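PDB 6KGU: penicillin-binding protein PbpB from Mycobacterium tuberculosis, which synthesises cross-linked peptidoglycan from lipid intermediates during cell wall biogenesis and binds penicillin and related beta-lactam antibiotics. Local coordinates for residues S269-A275 with F321-N326; F265-V270 with W495-A499; T317-G322 with M445-V449. All coordinates share one frame; numbering follows the deposited sequence.

Contact 1: S269-A275 with F321-N326; sequences SVNKIVA and FGKSSN. With AZR (2-({[(1Z)-1-(2-amino-1,3-thiazol-4-yl)-2-oxo-2-{[(2S,3S)-1-oxo-3-(sulfoamino)butan-2-yl]amino}ethylidene]amino}oxy)-2-methylpropanoic acid), chain B.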
loop_
_atom_site.group_PDB
_atom_site.type_symbol
_atom_site.label_atom_id
_atom_site.label_comp_id
_atom_site.label_asym_id
_atom_site.label_seq_id
_atom_site.Cartn_x
_atom_site.Cartn_y
_atom_site.Cartn_z
ATOM N N SER A 269 -13.961 1.506 -1.119
ATOM C CA SER A 269 -13.985 1.818 -2.552
ATOM C C SER A 269 -12.638 1.682 -3.266
ATOM O O SER A 269 -12.620 1.673 -4.511
ATOM C CB SER A 269 -14.511 3.237 -2.776
ATOM O OG SER A 269 -15.908 3.293 -2.505
ATOM N N VAL A 270 -11.508 1.606 -2.548
ATOM C CA VAL A 270 -10.268 1.372 -3.284
ATOM C C VAL A 270 -10.308 0.016 -3.954
ATOM O O VAL A 270 -9.612 -0.204 -4.949
ATOM C CB VAL A 270 -8.994 1.490 -2.420
ATOM C CG1 VAL A 270 -8.710 2.942 -2.115
ATOM C CG2 VAL A 270 -9.086 0.618 -1.143
ATOM N N ASN A 271 -11.145 -0.894 -3.456
ATOM C CA ASN A 271 -11.290 -2.188 -4.102
ATOM C C ASN A 271 -11.952 -2.104 -5.473
ATOM O O ASN A 271 -11.947 -3.106 -6.199
ATOM C CB ASN A 271 -12.089 -3.147 -3.207
ATOM C CG ASN A 271 -11.763 -4.590 -3.507
ATOM O OD1 ASN A 271 -10.593 -4.950 -3.579
ATOM N ND2 ASN A 271 -12.783 -5.414 -3.733
ATOM N N LYS A 272 -12.529 -0.956 -5.843
ATOM C CA LYS A 272 -13.255 -0.879 -7.100
ATOM C C LYS A 272 -12.343 -1.059 -8.303
ATOM O O LYS A 272 -12.832 -1.340 -9.402
ATOM C CB LYS A 272 -14.022 0.445 -7.193
ATOM C CG LYS A 272 -15.215 0.510 -6.207
ATOM C CD LYS A 272 -16.027 1.791 -6.366
ATOM C CE LYS A 272 -17.105 1.921 -5.290
ATOM N NZ LYS A 272 -17.876 3.211 -5.431
ATOM N N ILE A 273 -11.027 -0.944 -8.115
ATOM C CA ILE A 273 -10.096 -1.281 -9.190
ATOM C C ILE A 273 -10.372 -2.677 -9.749
ATOM O O ILE A 273 -10.207 -2.916 -10.953
ATOM C CB ILE A 273 -8.642 -1.140 -8.695
ATOM C CG1 ILE A 273 -7.673 -1.259 -9.872
ATOM C CG2 ILE A 273 -8.324 -2.186 -7.600
ATOM C CD1 ILE A 273 -6.221 -1.096 -9.475
ATOM N N VAL A 274 -10.834 -3.611 -8.907
ATOM C CA VAL A 274 -11.068 -4.968 -9.398
ATOM C C VAL A 274 -12.247 -4.994 -10.365
ATOM O O VAL A 274 -12.144 -5.547 -11.466
ATOM C CB VAL A 274 -11.260 -5.952 -8.233
ATOM C CG1 VAL A 274 -11.496 -7.347 -8.758
ATOM C CG2 VAL A 274 -10.002 -5.944 -7.320
ATOM N N ALA A 275 -13.384 -4.400 -9.969
ATOM C CA ALA A 275 -14.531 -4.323 -10.873
ATOM C C ALA A 275 -14.179 -3.579 -12.153
ATOM O O ALA A 275 -14.604 -3.976 -13.249
ATOM C CB ALA A 275 -15.717 -3.646 -10.182
ATOM N N PHE A 321 -16.558 5.191 -11.501
ATOM C CA PHE A 321 -15.379 5.091 -10.654
ATOM C C PHE A 321 -14.847 6.459 -10.229
ATOM O O PHE A 321 -14.375 6.601 -9.097
ATOM C CB PHE A 321 -14.339 4.243 -11.384
ATOM C CG PHE A 321 -14.857 2.864 -11.701
ATOM C CD1 PHE A 321 -15.102 1.961 -10.669
ATOM C CD2 PHE A 321 -15.168 2.492 -13.003
ATOM C CE1 PHE A 321 -15.616 0.676 -10.929
ATOM C CE2 PHE A 321 -15.675 1.215 -13.276
ATOM C CZ PHE A 321 -15.894 0.309 -12.226
ATOM N N GLY A 322 -14.992 7.483 -11.076
ATOM C CA GLY A 322 -14.531 8.812 -10.702
ATOM C C GLY A 322 -15.338 9.419 -9.565
ATOM O O GLY A 322 -14.782 10.095 -8.695
ATOM N N LYS A 323 -16.658 9.181 -9.548
ATOM C CA LYS A 323 -17.535 9.665 -8.481
ATOM C C LYS A 323 -17.759 8.630 -7.389
ATOM O O LYS A 323 -18.303 8.976 -6.334
ATOM C CB LYS A 323 -18.897 10.101 -9.043
ATOM C CG LYS A 323 -18.808 11.366 -9.918
ATOM C CD LYS A 323 -20.150 12.044 -10.135
ATOM C CE LYS A 323 -20.031 13.211 -11.130
ATOM N NZ LYS A 323 -19.154 14.320 -10.621
ATOM N N SER A 324 -17.345 7.385 -7.623
ATOM C CA SER A 324 -17.468 6.280 -6.674
ATOM C C SER A 324 -18.941 5.962 -6.385
ATOM O O SER A 324 -19.401 5.984 -5.242
ATOM C CB SER A 324 -16.694 6.567 -5.384
ATOM O OG SER A 324 -16.255 5.350 -4.765
ATOM N N SER A 325 -19.681 5.659 -7.456
ATOM C CA SER A 325 -21.047 5.151 -7.331
ATOM C C SER A 325 -20.987 3.664 -6.998
ATOM O O SER A 325 -20.494 2.865 -7.804
ATOM C CB SER A 325 -21.836 5.395 -8.616
ATOM O OG SER A 325 -23.084 4.709 -8.578
ATOM N N ASN A 326 -21.419 3.303 -5.779
ATOM C CA ASN A 326 -21.565 1.893 -5.421
ATOM C C ASN A 326 -22.582 1.205 -6.324
ATOM O O ASN A 326 -22.369 0.068 -6.761
ATOM C CB ASN A 326 -22.010 1.731 -3.958
ATOM C CG ASN A 326 -20.938 2.125 -2.942
ATOM O OD1 ASN A 326 -19.769 2.314 -3.269
ATOM N ND2 ASN A 326 -21.351 2.237 -1.686
HETATM C C7 AZR B . -18.599 6.655 -0.875
HETATM S S8 AZR B . -17.360 -0.905 2.756
HETATM O O9 AZR B . -15.201 3.771 -0.341
HETATM O O10 AZR B . -19.803 2.911 0.204
HETATM O O11 AZR B . -19.757 4.780 2.738
HETATM N N12 AZR B . -16.419 6.197 -1.957
HETATM N N13 AZR B . -17.795 3.906 0.621
HETATM N N14 AZR B . -19.328 3.543 3.304
HETATM N N15 AZR B . -18.175 1.121 4.145
HETATM N N16 AZR B . -17.314 -0.648 5.435
HETATM S S17 AZR B . -15.339 7.368 -1.858
HETATM C C18 AZR B . -17.301 5.868 -0.823
HETATM C C19 AZR B . -17.512 4.347 -0.741
HETATM C C20 AZR B . -16.139 3.722 -1.097
HETATM C C21 AZR B . -18.872 3.176 0.965
HETATM C C22 AZR B . -18.889 2.758 2.393
HETATM C C23 AZR B . -20.202 5.708 3.703
HETATM C C24 AZR B . -18.357 1.433 2.803
HETATM C C25 AZR B . -17.983 0.471 1.920
HETATM C C26 AZR B . -17.648 -0.079 4.268
HETATM C C27 AZR B . -18.968 6.144 4.472
HETATM C C28 AZR B . -20.875 6.889 3.026
HETATM C C29 AZR B . -21.195 4.997 4.620
HETATM O O30 AZR B . -21.762 3.968 4.322
HETATM O O31 AZR B . -21.401 5.634 5.730
HETATM O O32 AZR B . -16.025 8.608 -1.872
HETATM O O33 AZR B . -14.544 7.331 -3.197
HETATM O O34 AZR B . -14.427 7.036 -0.826
#
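Lys272 reaches across to Ser324 and Asn326 with its chain fully extended beyond CG, and its NZ makes two hydrogen bonds there: Lys272 NZ to Ser324 OG at 2.8 Å and Lys272 NZ to Asn326 OD1 at 3.0 Å. The second arrives with NZ tilted 16° from the Asn326 carbonyl plane. At the other end of the amide, Asn326 ND2 donates to AZR O10, almost straight at 175°; the 2.5 Å between them is shorter than usual and its exact value doubtful, but the two ends together would hold the amide's rotation. Three nitrogens converge on Ser324 OG: Lys272 NZ, AZR N12, which donates at 2.9 Å, and Lys475 NZ. Ser324 has left the helix with positive phi, which marks the turn into the next helix, where Ser325 OG caps Gly328 N and is hydrogen-bonded to Asp306 OD2. Aztreonam itself is covalently attached, Ser269 OG to AZR C20 at 1.5 Å, and its carbonyl O9 accepts from the backbone N of Ser269 at 2.7 Å, along a bent path. Nearer its backbone, Lys272 CB lies 3.9 Å from Phe321 CD1. The acylated serine, the SxxK lysine one turn on and the SxN serine and asparagine form the active-site cluster of penicillin-binding transpeptidases, consistent with Ser269 as the acyl-ester nucleophile.

Contact 2: F265-V270 with W495-A499; sequences FEPGSV and WITFA. With AZR (2-({[(1Z)-1-(2-amino-1,3-thiazol-4-yl)-2-oxo-2-{[(2S,3S)-1-oxo-3-(sulfoamino)butan-2-yl]amino}ethylidene]amino}oxy)-2-methylpropanoic acid), chain B.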
loop_
_atom_site.group_PDB
_atom_site.type_symbol
_atom_site.label_atom_id
_atom_site.label_comp_id
_atom_site.label_asym_id
_atom_site.label_seq_id
_atom_site.Cartn_x
_atom_site.Cartn_y
_atom_site.Cartn_z
ATOM N N PHE A 265 -7.472 -4.429 6.760
ATOM C CA PHE A 265 -8.654 -3.596 6.957
ATOM C C PHE A 265 -9.634 -3.840 5.809
ATOM O O PHE A 265 -9.247 -4.305 4.731
ATOM C CB PHE A 265 -8.276 -2.106 7.027
ATOM C CG PHE A 265 -7.451 -1.638 5.850
ATOM C CD1 PHE A 265 -8.055 -1.251 4.665
ATOM C CD2 PHE A 265 -6.069 -1.602 5.925
ATOM C CE1 PHE A 265 -7.309 -0.843 3.578
ATOM C CE2 PHE A 265 -5.306 -1.180 4.826
ATOM C CZ PHE A 265 -5.933 -0.795 3.658
ATOM N N GLU A 266 -10.910 -3.520 6.046
ATOM C CA GLU A 266 -11.906 -3.525 4.956
ATOM C C GLU A 266 -11.588 -2.375 4.015
ATOM O O GLU A 266 -11.530 -1.227 4.461
ATOM C CB GLU A 266 -13.342 -3.374 5.476
ATOM C CG GLU A 266 -14.061 -4.662 5.789
ATOM C CD GLU A 266 -15.578 -4.556 5.642
ATOM O OE1 GLU A 266 -16.159 -3.463 5.845
ATOM O OE2 GLU A 266 -16.199 -5.580 5.308
ATOM N N PRO A 267 -11.376 -2.616 2.722
ATOM C CA PRO A 267 -10.902 -1.540 1.843
ATOM C C PRO A 267 -11.965 -0.518 1.445
ATOM O O PRO A 267 -11.630 0.621 1.121
ATOM C CB PRO A 267 -10.408 -2.307 0.612
ATOM C CG PRO A 267 -11.318 -3.521 0.572
ATOM C CD PRO A 267 -11.463 -3.909 2.019
ATOM N N GLY A 268 -13.232 -0.911 1.400
ATOM C CA GLY A 268 -14.189 -0.019 0.760
ATOM C C GLY A 268 -13.782 0.253 -0.680
ATOM O O GLY A 268 -13.258 -0.625 -1.374
ATOM N N SER A 269 -13.961 1.506 -1.119
ATOM C CA SER A 269 -13.985 1.818 -2.552
ATOM C C SER A 269 -12.638 1.682 -3.266
ATOM O O SER A 269 -12.620 1.673 -4.511
ATOM C CB SER A 269 -14.511 3.237 -2.776
ATOM O OG SER A 269 -15.908 3.293 -2.505
ATOM N N VAL A 270 -11.508 1.606 -2.548
ATOM C CA VAL A 270 -10.268 1.372 -3.284
ATOM C C VAL A 270 -10.308 0.016 -3.954
ATOM O O VAL A 270 -9.612 -0.204 -4.949
ATOM C CB VAL A 270 -8.994 1.490 -2.420
ATOM C CG1 VAL A 270 -8.710 2.942 -2.115
ATOM C CG2 VAL A 270 -9.086 0.618 -1.143
ATOM N N TRP A 495 -12.147 3.858 7.933
ATOM C CA TRP A 495 -10.837 3.711 7.320
ATOM C C TRP A 495 -10.841 4.529 6.041
ATOM O O TRP A 495 -11.660 4.276 5.150
ATOM C CB TRP A 495 -10.505 2.267 6.966
ATOM C CG TRP A 495 -10.044 1.446 8.076
ATOM C CD1 TRP A 495 -8.959 1.668 8.894
ATOM C CD2 TRP A 495 -10.635 0.228 8.507
ATOM N NE1 TRP A 495 -8.857 0.662 9.825
ATOM C CE2 TRP A 495 -9.871 -0.240 9.607
ATOM C CE3 TRP A 495 -11.743 -0.517 8.075
ATOM C CZ2 TRP A 495 -10.181 -1.420 10.277
ATOM C CZ3 TRP A 495 -12.046 -1.694 8.740
ATOM C CH2 TRP A 495 -11.269 -2.133 9.833
ATOM N N ILE A 496 -9.917 5.482 5.947
ATOM C CA ILE A 496 -9.706 6.288 4.751
ATOM C C ILE A 496 -8.500 5.727 4.008
ATOM O O ILE A 496 -7.438 5.525 4.607
ATOM C CB ILE A 496 -9.478 7.763 5.121
ATOM C CG1 ILE A 496 -10.643 8.272 5.980
ATOM C CG2 ILE A 496 -9.186 8.617 3.876
ATOM C CD1 ILE A 496 -11.990 7.996 5.448
ATOM N N THR A 497 -8.652 5.504 2.705
ATOM C CA THR A 497 -7.586 4.994 1.855
ATOM C C THR A 497 -7.443 5.862 0.619
ATOM O O THR A 497 -8.390 6.526 0.191
ATOM C CB THR A 497 -7.853 3.554 1.404
ATOM O OG1 THR A 497 -9.182 3.453 0.877
ATOM C CG2 THR A 497 -7.690 2.589 2.583
ATOM N N PHE A 498 -6.233 5.874 0.070
ATOM C CA PHE A 498 -5.991 6.363 -1.277
ATOM C C PHE A 498 -4.919 5.477 -1.883
ATOM O O PHE A 498 -3.947 5.125 -1.210
ATOM C CB PHE A 498 -5.535 7.848 -1.330
ATOM C CG PHE A 498 -5.604 8.458 -2.735
ATOM C CD1 PHE A 498 -4.574 8.275 -3.647
ATOM C CD2 PHE A 498 -6.722 9.174 -3.143
ATOM C CE1 PHE A 498 -4.643 8.813 -4.928
ATOM C CE2 PHE A 498 -6.805 9.701 -4.432
ATOM C CZ PHE A 498 -5.762 9.517 -5.325
ATOM N N ALA A 499 -5.104 5.102 -3.141
ATOM C CA ALA A 499 -4.060 4.401 -3.877
ATOM C C ALA A 499 -3.968 5.064 -5.236
ATOM O O ALA A 499 -4.999 5.320 -5.860
ATOM C CB ALA A 499 -4.358 2.906 -4.024
HETATM C C7 AZR B . -18.599 6.655 -0.875
HETATM S S8 AZR B . -17.360 -0.905 2.756
HETATM O O9 AZR B . -15.201 3.771 -0.341
HETATM O O10 AZR B . -19.803 2.911 0.204
HETATM O O11 AZR B . -19.757 4.780 2.738
HETATM N N12 AZR B . -16.419 6.197 -1.957
HETATM N N13 AZR B . -17.795 3.906 0.621
HETATM N N14 AZR B . -19.328 3.543 3.304
HETATM N N15 AZR B . -18.175 1.121 4.145
HETATM N N16 AZR B . -17.314 -0.648 5.435
HETATM S S17 AZR B . -15.339 7.368 -1.858
HETATM C C18 AZR B . -17.301 5.868 -0.823
HETATM C C19 AZR B . -17.512 4.347 -0.741
HETATM C C20 AZR B . -16.139 3.722 -1.097
HETATM C C21 AZR B . -18.872 3.176 0.965
HETATM C C22 AZR B . -18.889 2.758 2.393
HETATM C C23 AZR B . -20.202 5.708 3.703
HETATM C C24 AZR B . -18.357 1.433 2.803
HETATM C C25 AZR B . -17.983 0.471 1.920
HETATM C C26 AZR B . -17.648 -0.079 4.268
HETATM C C27 AZR B . -18.968 6.144 4.472
HETATM C C28 AZR B . -20.875 6.889 3.026
HETATM C C29 AZR B . -21.195 4.997 4.620
HETATM O O30 AZR B . -21.762 3.968 4.322
HETATM O O31 AZR B . -21.401 5.634 5.730
HETATM O O32 AZR B . -16.025 8.608 -1.872
HETATM O O33 AZR B . -14.544 7.331 -3.197
HETATM O O34 AZR B . -14.427 7.036 -0.826
HETATM O O HOH W 1 -11.202 2.780 2.734
#
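Phe265 and Thr497 each turn a side-chain branch into the tight place between backbone N and carbonyl carbon: Phe265 puts CG there (chi1 53°) and Thr497 puts OG1 there (chi1 50°). The phenyl ring is thereby sent toward the strand, where Phe265 CE1 meets Thr497 CG2 at 3.6 Å, while OG1 is turned toward the loop. This is the central antiparallel sheet of the transpeptidase fold, shared with serine beta-lactamases: strand 493-502, neighbour of the strand 473-483 that carries Lys475, packs against the loop that leads to the acylated Ser269.

Trp495 provides the flat surface at one end. Phe265 CB sits over the centre of its six-membered ring in a CH-pi contact, 3.6 Å from the centroid, and the two aromatic rings lie oblique to each other. On the same six-membered ring, Trp495 CZ3 comes to 3.4 Å from the backbone N of Glu266. The end of Glu266 leads away from the strand into the drug pocket, where Glu266 OE1 accepts from AZR N16, the amino group on the thiazole ring, at 3.1 Å with a nearly straight N-H...O angle of 169°; Tyr489 OH also bonds OE1, and Gly385 N bonds OE2, so the carboxylate is well fixed.

At the other end Val270 packs on Thr497, its CG1 a close 3.1 Å from Thr497 OG1. No direct hydrogen bond joins the two segments. A water does so instead, donating to Pro267 O at 2.7 Å and to Trp495 O at 2.9 Å, and hydrogen-bonded to Thr497 OG1 at 2.8 Å.

Contact 3: T317-G322 with M445-V449; sequences TTGVFG and MLRAV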
loop_
_atom_site.group_PDB
_atom_site.type_symbol
_atom_site.label_atom_id
_atom_site.label_comp_id
_atom_site.label_asym_id
_atom_site.label_seq_id
_atom_site.Cartn_x
_atom_site.Cartn_y
_atom_site.Cartn_z
ATOM N N THR A 317 -19.144 5.104 -17.474
ATOM C CA THR A 317 -18.333 4.136 -16.747
ATOM C C THR A 317 -17.180 4.836 -16.033
ATOM O O THR A 317 -16.920 4.593 -14.847
ATOM C CB THR A 317 -17.838 3.072 -17.725
ATOM O OG1 THR A 317 -18.967 2.312 -18.172
ATOM C CG2 THR A 317 -16.823 2.157 -17.085
ATOM N N THR A 318 -16.498 5.738 -16.739
ATOM C CA THR A 318 -15.473 6.569 -16.101
ATOM C C THR A 318 -16.022 7.283 -14.870
ATOM O O THR A 318 -15.427 7.225 -13.786
ATOM C CB THR A 318 -14.919 7.559 -17.129
ATOM O OG1 THR A 318 -14.152 6.829 -18.094
ATOM C CG2 THR A 318 -14.024 8.622 -16.477
ATOM N N GLY A 319 -17.193 7.912 -15.002
ATOM C CA GLY A 319 -17.780 8.616 -13.878
ATOM C C GLY A 319 -18.181 7.723 -12.719
ATOM O O GLY A 319 -18.183 8.165 -11.569
ATOM N N VAL A 320 -18.557 6.476 -12.998
ATOM C CA VAL A 320 -18.919 5.559 -11.921
ATOM C C VAL A 320 -17.752 5.394 -10.960
ATOM O O VAL A 320 -17.913 5.457 -9.736
ATOM C CB VAL A 320 -19.371 4.204 -12.491
ATOM C CG1 VAL A 320 -19.266 3.111 -11.410
ATOM C CG2 VAL A 320 -20.792 4.308 -13.024
ATOM N N PHE A 321 -16.558 5.191 -11.501
ATOM C CA PHE A 321 -15.379 5.091 -10.654
ATOM C C PHE A 321 -14.847 6.459 -10.229
ATOM O O PHE A 321 -14.375 6.601 -9.097
ATOM C CB PHE A 321 -14.339 4.243 -11.384
ATOM C CG PHE A 321 -14.857 2.864 -11.701
ATOM C CD1 PHE A 321 -15.102 1.961 -10.669
ATOM C CD2 PHE A 321 -15.168 2.492 -13.003
ATOM C CE1 PHE A 321 -15.616 0.676 -10.929
ATOM C CE2 PHE A 321 -15.675 1.215 -13.276
ATOM C CZ PHE A 321 -15.894 0.309 -12.226
ATOM N N GLY A 322 -14.992 7.483 -11.076
ATOM C CA GLY A 322 -14.531 8.812 -10.702
ATOM C C GLY A 322 -15.338 9.419 -9.565
ATOM O O GLY A 322 -14.782 10.095 -8.695
ATOM N N MET A 445 -8.850 5.963 -16.998
ATOM C CA MET A 445 -10.124 6.164 -16.314
ATOM C C MET A 445 -9.923 6.747 -14.924
ATOM O O MET A 445 -10.642 7.661 -14.516
ATOM C CB MET A 445 -10.893 4.840 -16.197
ATOM C CG MET A 445 -11.919 4.579 -17.273
ATOM S SD MET A 445 -13.156 3.355 -16.772
ATOM C CE MET A 445 -12.109 1.965 -16.333
ATOM N N LEU A 446 -8.984 6.192 -14.160
ATOM C CA LEU A 446 -8.797 6.647 -12.786
ATOM C C LEU A 446 -8.171 8.042 -12.710
ATOM O O LEU A 446 -8.059 8.589 -11.607
ATOM C CB LEU A 446 -7.952 5.622 -12.006
ATOM C CG LEU A 446 -8.616 4.251 -11.795
ATOM C CD1 LEU A 446 -7.703 3.305 -11.018
ATOM C CD2 LEU A 446 -9.966 4.399 -11.087
ATOM N N ARG A 447 -7.789 8.633 -13.844
ATOM C CA ARG A 447 -7.484 10.065 -13.863
ATOM C C ARG A 447 -8.708 10.896 -13.501
ATOM O O ARG A 447 -8.576 12.007 -12.974
ATOM C CB ARG A 447 -6.964 10.500 -15.240
ATOM C CG ARG A 447 -5.572 9.990 -15.589
ATOM C CD ARG A 447 -5.188 10.393 -17.023
ATOM N NE ARG A 447 -5.106 11.841 -17.197
ATOM C CZ ARG A 447 -5.026 12.459 -18.378
ATOM N NH1 ARG A 447 -5.014 11.767 -19.519
ATOM N NH2 ARG A 447 -4.954 13.776 -18.421
ATOM N N ALA A 448 -9.908 10.373 -13.774
ATOM C CA ALA A 448 -11.125 11.114 -13.458
ATOM C C ALA A 448 -11.272 11.363 -11.961
ATOM O O ALA A 448 -11.874 12.365 -11.553
ATOM C CB ALA A 448 -12.345 10.353 -13.981
ATOM N N VAL A 449 -10.731 10.470 -11.130
ATOM C CA VAL A 449 -10.867 10.613 -9.686
ATOM C C VAL A 449 -10.207 11.901 -9.200
ATOM O O VAL A 449 -10.705 12.554 -8.274
ATOM C CB VAL A 449 -10.281 9.370 -8.989
ATOM C CG1 VAL A 449 -10.042 9.636 -7.486
ATOM C CG2 VAL A 449 -11.203 8.151 -9.202
#
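Residues 317-322 and 445-449 run in the same direction and draw together as they go, from 5.4 Å between Thr318 CA and Met445 CA to 4.2 Å between Gly322 CA and Val449 CA. The first segment is helix; its Gly322 N is bonded to Thr318 O. The second starts on the last residue of helix 436-445 and goes on with helical phi and psi but without the regular bonds; Ala448 N reaches back three residues to Met445 O. Gly322, having no side chain, lets the backbones come this close, with Ala448 CB set beside its CA. Val449 CG2 lies 3.7 Å from Gly322 CA and touches Phe321 O at 3.5 Å.

This is packing within the helical part of the transpeptidase domain, behind the active site: helix 317-323 leads straight to Ser324, and Val449 also touches Lys475 on strand 473-483.

Met445 carries the other end. Its CG lies 3.3 Å from Thr318 OG1, a hydroxyl bonded to Pro287 O, and its chain crosses both threonines at a slant. SD then rests 3.9 Å from Thr317 CG2, with the Phe321 ring farther along. With chi1 at -70°, Thr318 OG1 lies beside the backbone N, and Thr318 CG2, opposite that N, is pressed against Ala448 CB at 3.5 Å, tighter than ordinary carbon contact. Leu446 points its CB away, yet the end of its side chain comes nearer, with CD2 4.4 Å from Phe321 CB.

Overall arrangement
Going along the chain from the N terminus, residues 265-270 come first and run into 269-275, so contacts 2 and 1 begin on overlapping residues, Ser269 and Val270. Contact 1 closes the shortest loop, 45 residues, at 321-326. Contact 3 begins on the stretch where contact 1 ends, sharing Phe321 and Gly322, so its 122-residue loop, closed at 445-449, follows the first. Contact 2 closes last, at 495-499, and its 224-residue loop encloses both. Contact 1 joins helix 272-281 to helix 317-323 and the turn after it; contact 3 joins helix 317-323 to the residues following helix 436-445; contact 2 ties the loop before the nucleophile to the central sheet.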